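Local coordinates for Exo-beta-1,3-galactanase (Bifidobacterium bifidum, PDB 5FLW), which probably acts as an exo-beta-1,3-galactanase, a family 43 glycoside hydrolase that releases galactose units from the ends of beta-1,3-galactan chains, at residues D246-L251 with E259-I264; R132-R137 with R156-H161. All blocks are in the same frame, centred on the assembly; numbering follows the deposited sequence.

Interaction 1: D246-L251 with E259-I264; sequences DIVVPL and EHFLFI
Asp-246 to Pro-250 and Phe-261 to Ile-264 run antiparallel, with axes 4.6 Å apart at closest approach and directions differing by 166°; Ile-247/Ile-264 and Val-249/Leu-262 are their hydrogen-bonded pairs. In the latter, Val-249 N to Leu-262 O measures 2.9 Å, as does the return bond from Leu-262 N to Val-249 O. The ladder is disturbed by a classic beta bulge: Asp-246 N and Ile-247 N both donate to Ile-264 O, at 2.9 and 3.1 Å, and both lie in its carbonyl plane, so two amides grip a single oxygen. The carboxylate of Asp-246 is engaged separately, in a salt bridge with Arg-83. Five four-stranded antiparallel sheets follow one another along the chain, the five-bladed beta-propeller of family 43, and this hairpin starts the last blade. Val-248, Pro-250 and Phe-261 share one face, where all three touch Ile-194 of the preceding blade; from the other face, Ile-247 and Val-249 reach Leu-25 of the first. With CG anti to the carbonyl carbon (chi1 -62°), the Phe-261 ring leans across to Pro-250, bringing Phe-261 CE2 within 3.6 Å of Pro-250 CB. On the Leu-25 side, Val-249 and Leu-262 lie alongside each other, pointing the same way, with CG2 of the valine 3.9 Å from CB of the leucine. Past the strand end, Leu-251 N donates to His-260 O, while both methyls of Leu-251, CD1 and CD2, sit 4.1 Å from Leu-262 CB. Shortened to an alanine, Leu-251 would lose both methyls and is likely to leave a gap against Leu-262 CB.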
# COMPACT_ATOMS: atom_id res chain seq x y z
N ASP A 246 1.88 -1.50 5.67
CA ASP A 246 1.08 -1.31 4.48
C ASP A 246 1.36 0.02 3.82
O ASP A 246 1.53 0.07 2.60
CB ASP A 246 -0.41 -1.37 4.80
CG ASP A 246 -1.23 -1.09 3.57
OD1 ASP A 246 -1.34 -2.03 2.76
OD2 ASP A 246 -1.68 0.08 3.40
N ILE A 247 1.39 1.10 4.60
CA ILE A 247 1.56 2.44 4.04
C ILE A 247 2.10 3.36 5.12
O ILE A 247 1.83 3.19 6.31
CB ILE A 247 0.24 2.95 3.42
CG1 ILE A 247 0.48 4.19 2.54
CG2 ILE A 247 -0.84 3.17 4.51
CD1 ILE A 247 -0.65 4.45 1.56
N VAL A 248 2.91 4.34 4.69
CA VAL A 248 3.32 5.50 5.48
C VAL A 248 2.87 6.73 4.68
O VAL A 248 3.11 6.79 3.46
CB VAL A 248 4.84 5.50 5.73
CG1 VAL A 248 5.30 6.79 6.43
CG2 VAL A 248 5.28 4.27 6.51
N VAL A 249 2.19 7.67 5.34
CA VAL A 249 1.78 8.91 4.67
C VAL A 249 2.28 10.15 5.40
O VAL A 249 2.31 10.17 6.63
CB VAL A 249 0.27 9.00 4.40
CG1 VAL A 249 -0.16 7.95 3.35
CG2 VAL A 249 -0.52 8.91 5.70
N PRO A 250 2.68 11.19 4.67
CA PRO A 250 2.91 12.50 5.30
C PRO A 250 1.57 13.18 5.60
O PRO A 250 0.60 13.09 4.83
CB PRO A 250 3.70 13.27 4.22
CG PRO A 250 3.27 12.65 2.91
CD PRO A 250 2.88 11.21 3.20
N LEU A 251 1.50 13.86 6.75
CA LEU A 251 0.25 14.48 7.20
C LEU A 251 0.19 16.00 7.04
O LEU A 251 -0.91 16.57 7.07
CB LEU A 251 -0.05 14.09 8.65
CG LEU A 251 -0.22 12.60 8.91
CD1 LEU A 251 -0.25 12.35 10.39
CD2 LEU A 251 -1.48 12.05 8.29
N GLU A 259 6.54 17.19 8.78
CA GLU A 259 7.09 16.86 10.08
C GLU A 259 6.31 15.78 10.81
O GLU A 259 6.74 15.35 11.88
CB GLU A 259 7.23 18.10 10.98
CG GLU A 259 8.12 19.23 10.43
CD GLU A 259 9.62 18.84 10.30
OE1 GLU A 259 10.14 18.03 11.13
OE2 GLU A 259 10.31 19.36 9.37
N HIS A 260 5.19 15.35 10.25
CA HIS A 260 4.34 14.32 10.86
C HIS A 260 3.98 13.27 9.82
O HIS A 260 3.64 13.60 8.68
CB HIS A 260 3.07 14.89 11.48
CG HIS A 260 3.34 16.03 12.43
ND1 HIS A 260 3.42 17.35 12.01
CD2 HIS A 260 3.56 16.03 13.77
CE1 HIS A 260 3.69 18.10 13.06
NE2 HIS A 260 3.77 17.32 14.12
N PHE A 261 4.05 12.02 10.23
CA PHE A 261 3.81 10.88 9.35
C PHE A 261 2.97 9.86 10.11
O PHE A 261 3.11 9.72 11.34
CB PHE A 261 5.13 10.25 8.88
CG PHE A 261 5.99 11.18 8.07
CD1 PHE A 261 6.90 12.05 8.70
CD2 PHE A 261 5.89 11.21 6.69
CE1 PHE A 261 7.69 12.92 7.95
CE2 PHE A 261 6.66 12.06 5.93
CZ PHE A 261 7.57 12.93 6.56
N LEU A 262 2.12 9.16 9.37
CA LEU A 262 1.27 8.10 9.89
C LEU A 262 1.71 6.77 9.28
O LEU A 262 1.92 6.68 8.07
CB LEU A 262 -0.20 8.36 9.54
CG LEU A 262 -1.20 7.44 10.25
CD1 LEU A 262 -1.23 7.73 11.74
CD2 LEU A 262 -2.58 7.58 9.59
N PHE A 263 1.88 5.76 10.15
CA PHE A 263 2.13 4.37 9.77
C PHE A 263 0.82 3.59 9.94
O PHE A 263 0.19 3.66 11.00
CB PHE A 263 3.21 3.77 10.69
CG PHE A 263 3.30 2.25 10.67
CD1 PHE A 263 2.46 1.45 11.48
CD2 PHE A 263 4.25 1.61 9.85
CE1 PHE A 263 2.56 0.05 11.44
CE2 PHE A 263 4.35 0.22 9.82
CZ PHE A 263 3.49 -0.56 10.62
N ILE A 264 0.45 2.81 8.91
CA ILE A 264 -0.60 1.80 9.02
C ILE A 264 -0.02 0.45 8.60
O ILE A 264 0.63 0.35 7.55
CB ILE A 264 -1.85 2.19 8.20
CG1 ILE A 264 -2.55 3.39 8.87
CG2 ILE A 264 -2.81 0.99 8.06
CD1 ILE A 264 -3.67 4.02 8.08

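Interaction 2: R132-R137 with R156-H161; sequences RGYLSR and RDHGTH
The loop joining the second and third blades of the propeller, between strands 124-129 and 139-143, packs here on the hairpin turn of the third blade, with Tyr-134 meeting His-158 and Leu-135 meeting Asp-157. With CG anti to the carbonyl carbon (chi1 -57°), which places its imidazole against Tyr-134, His-158 directs an edge at the tyrosine face: CE1 stands 3.6 Å above the ring plane, over its centre, and the two planes are inclined at 53°. Arg-132 CB lies over the opposite face at 3.7 Å, and Arg-132 NE donates to Tyr-134 OH, which helps to fix the ring. The turn carrying His-158 contains a classic beta bulge, His-158 and Gly-159 both facing Asp-155. His-158 ND1 and His-161 NE2 each bond to Asp-155 OD2, and His-161 ND1 is also held by Asp-175, which together set the two imidazoles. Leu-135 crosses Asp-157 at about a right angle, Leu-135 CD1 lying 3.3 Å from Asp-157 OD2. The same oxygen accepts from a water that accepts from Leu-135 N, both bonds 2.9 Å long. Arg-137 NH1 lies over one face of the Arg-156 guanidinium, 4.5 Å from Arg-156 NH2; any repulsion is probably eased by the salt bridge of Arg-156 to Glu-154, while Arg-137 NH2 donates to Tyr-106 O.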
# COMPACT_ATOMS: atom_id res chain seq x y z
N ARG A 132 7.93 -6.82 -19.04
CA ARG A 132 8.78 -7.85 -19.65
C ARG A 132 8.33 -9.29 -19.36
O ARG A 132 9.12 -10.23 -19.56
CB ARG A 132 10.25 -7.64 -19.27
CG ARG A 132 10.80 -6.39 -19.89
CD ARG A 132 12.24 -6.15 -19.51
NE ARG A 132 13.15 -7.18 -20.01
CZ ARG A 132 13.71 -7.17 -21.22
NH1 ARG A 132 13.45 -6.18 -22.09
NH2 ARG A 132 14.54 -8.15 -21.57
N GLY A 133 7.09 -9.48 -18.90
CA GLY A 133 6.64 -10.78 -18.44
C GLY A 133 7.00 -11.11 -17.01
O GLY A 133 6.65 -12.21 -16.55
N TYR A 134 7.67 -10.21 -16.28
CA TYR A 134 8.12 -10.51 -14.92
C TYR A 134 6.95 -10.60 -13.94
O TYR A 134 5.92 -9.95 -14.11
CB TYR A 134 9.09 -9.42 -14.41
CG TYR A 134 10.34 -9.24 -15.25
CD1 TYR A 134 10.81 -10.25 -16.06
CD2 TYR A 134 11.08 -8.06 -15.18
CE1 TYR A 134 11.98 -10.09 -16.83
CE2 TYR A 134 12.22 -7.89 -15.92
CZ TYR A 134 12.67 -8.91 -16.74
OH TYR A 134 13.81 -8.71 -17.49
N LEU A 135 7.17 -11.38 -12.87
CA LEU A 135 6.20 -11.46 -11.78
C LEU A 135 5.99 -10.10 -11.13
O LEU A 135 6.95 -9.39 -10.83
CB LEU A 135 6.74 -12.39 -10.70
CG LEU A 135 7.02 -13.84 -11.08
CD1 LEU A 135 7.86 -14.55 -9.99
CD2 LEU A 135 5.69 -14.58 -11.37
N SER A 136 4.73 -9.76 -10.87
CA SER A 136 4.36 -8.63 -10.02
C SER A 136 3.34 -9.11 -8.99
O SER A 136 2.28 -9.63 -9.36
CB SER A 136 3.78 -7.49 -10.86
OG SER A 136 3.42 -6.39 -10.03
N ARG A 137 3.67 -8.99 -7.71
CA ARG A 137 2.72 -9.34 -6.64
C ARG A 137 2.39 -8.11 -5.80
O ARG A 137 1.68 -7.23 -6.30
CB ARG A 137 3.20 -10.58 -5.90
CG ARG A 137 3.17 -11.81 -6.83
CD ARG A 137 3.26 -13.08 -6.04
NE ARG A 137 3.19 -14.31 -6.84
CZ ARG A 137 4.27 -14.89 -7.33
NH1 ARG A 137 5.45 -14.30 -7.11
NH2 ARG A 137 4.19 -16.04 -8.00
N ARG A 156 9.40 -11.90 -7.34
CA ARG A 156 10.15 -12.91 -6.58
C ARG A 156 11.47 -13.32 -7.25
O ARG A 156 12.40 -13.76 -6.56
CB ARG A 156 9.30 -14.13 -6.27
CG ARG A 156 9.86 -15.02 -5.11
CD ARG A 156 9.84 -14.30 -3.74
NE ARG A 156 8.65 -13.46 -3.58
CZ ARG A 156 7.50 -13.84 -3.00
NH1 ARG A 156 7.34 -15.06 -2.49
NH2 ARG A 156 6.48 -12.98 -2.96
N ASP A 157 11.57 -13.21 -8.58
CA ASP A 157 12.78 -13.65 -9.26
C ASP A 157 13.89 -12.59 -9.25
O ASP A 157 15.05 -12.94 -9.52
CB ASP A 157 12.50 -14.03 -10.71
CG ASP A 157 11.49 -15.16 -10.86
OD1 ASP A 157 11.52 -16.15 -10.10
OD2 ASP A 157 10.64 -15.01 -11.78
N HIS A 158 13.56 -11.30 -8.99
CA HIS A 158 14.54 -10.22 -9.21
C HIS A 158 14.75 -9.28 -8.03
O HIS A 158 15.89 -8.87 -7.75
CB HIS A 158 14.23 -9.37 -10.47
CG HIS A 158 14.16 -10.17 -11.73
ND1 HIS A 158 12.99 -10.36 -12.44
CD2 HIS A 158 15.11 -10.86 -12.41
CE1 HIS A 158 13.22 -11.11 -13.50
NE2 HIS A 158 14.50 -11.43 -13.50
N GLY A 159 13.68 -8.92 -7.34
CA GLY A 159 13.72 -7.92 -6.30
C GLY A 159 12.46 -7.10 -6.38
O GLY A 159 11.52 -7.45 -7.09
N THR A 160 12.42 -6.00 -5.63
CA THR A 160 11.26 -5.13 -5.66
C THR A 160 11.59 -3.93 -6.55
O THR A 160 12.60 -3.24 -6.33
CB THR A 160 10.81 -4.75 -4.25
OG1 THR A 160 10.46 -5.98 -3.58
CG2 THR A 160 9.59 -3.82 -4.29
N HIS A 161 10.76 -3.74 -7.59
CA HIS A 161 10.96 -2.70 -8.60
C HIS A 161 10.33 -1.39 -8.16
O HIS A 161 9.29 -1.37 -7.49
CB HIS A 161 10.30 -3.06 -9.93
CG HIS A 161 10.82 -4.32 -10.56
ND1 HIS A 161 11.74 -4.31 -11.59
CD2 HIS A 161 10.52 -5.62 -10.33
CE1 HIS A 161 11.98 -5.56 -11.96
NE2 HIS A 161 11.27 -6.37 -11.20
O HOH W 1 9.88 -12.35 -12.69
O HOH W 2 6.69 -11.61 -6.76

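How the interactions relate
Interactions 1 and 2 lie on opposite sides of the centre of the chain, their own centres 26 Å apart and their nearest atoms about 11 Å apart, so neither touches the other. Along the sequence they come in series: 132-137 with 156-161 links the second blade's exit loop to the third blade, whereas 246-251 with 259-264 lies within the fifth. Their depths differ too. Interaction 1 is mostly buried, 11 Å from the chain centre, and buries 534 Å²; interaction 2 is a surface contact at 17 Å that buries 327 Å². In family 43 propellers the active site generally lies near the axis, at one end of it; the geometry of these contacts places neither of them in it.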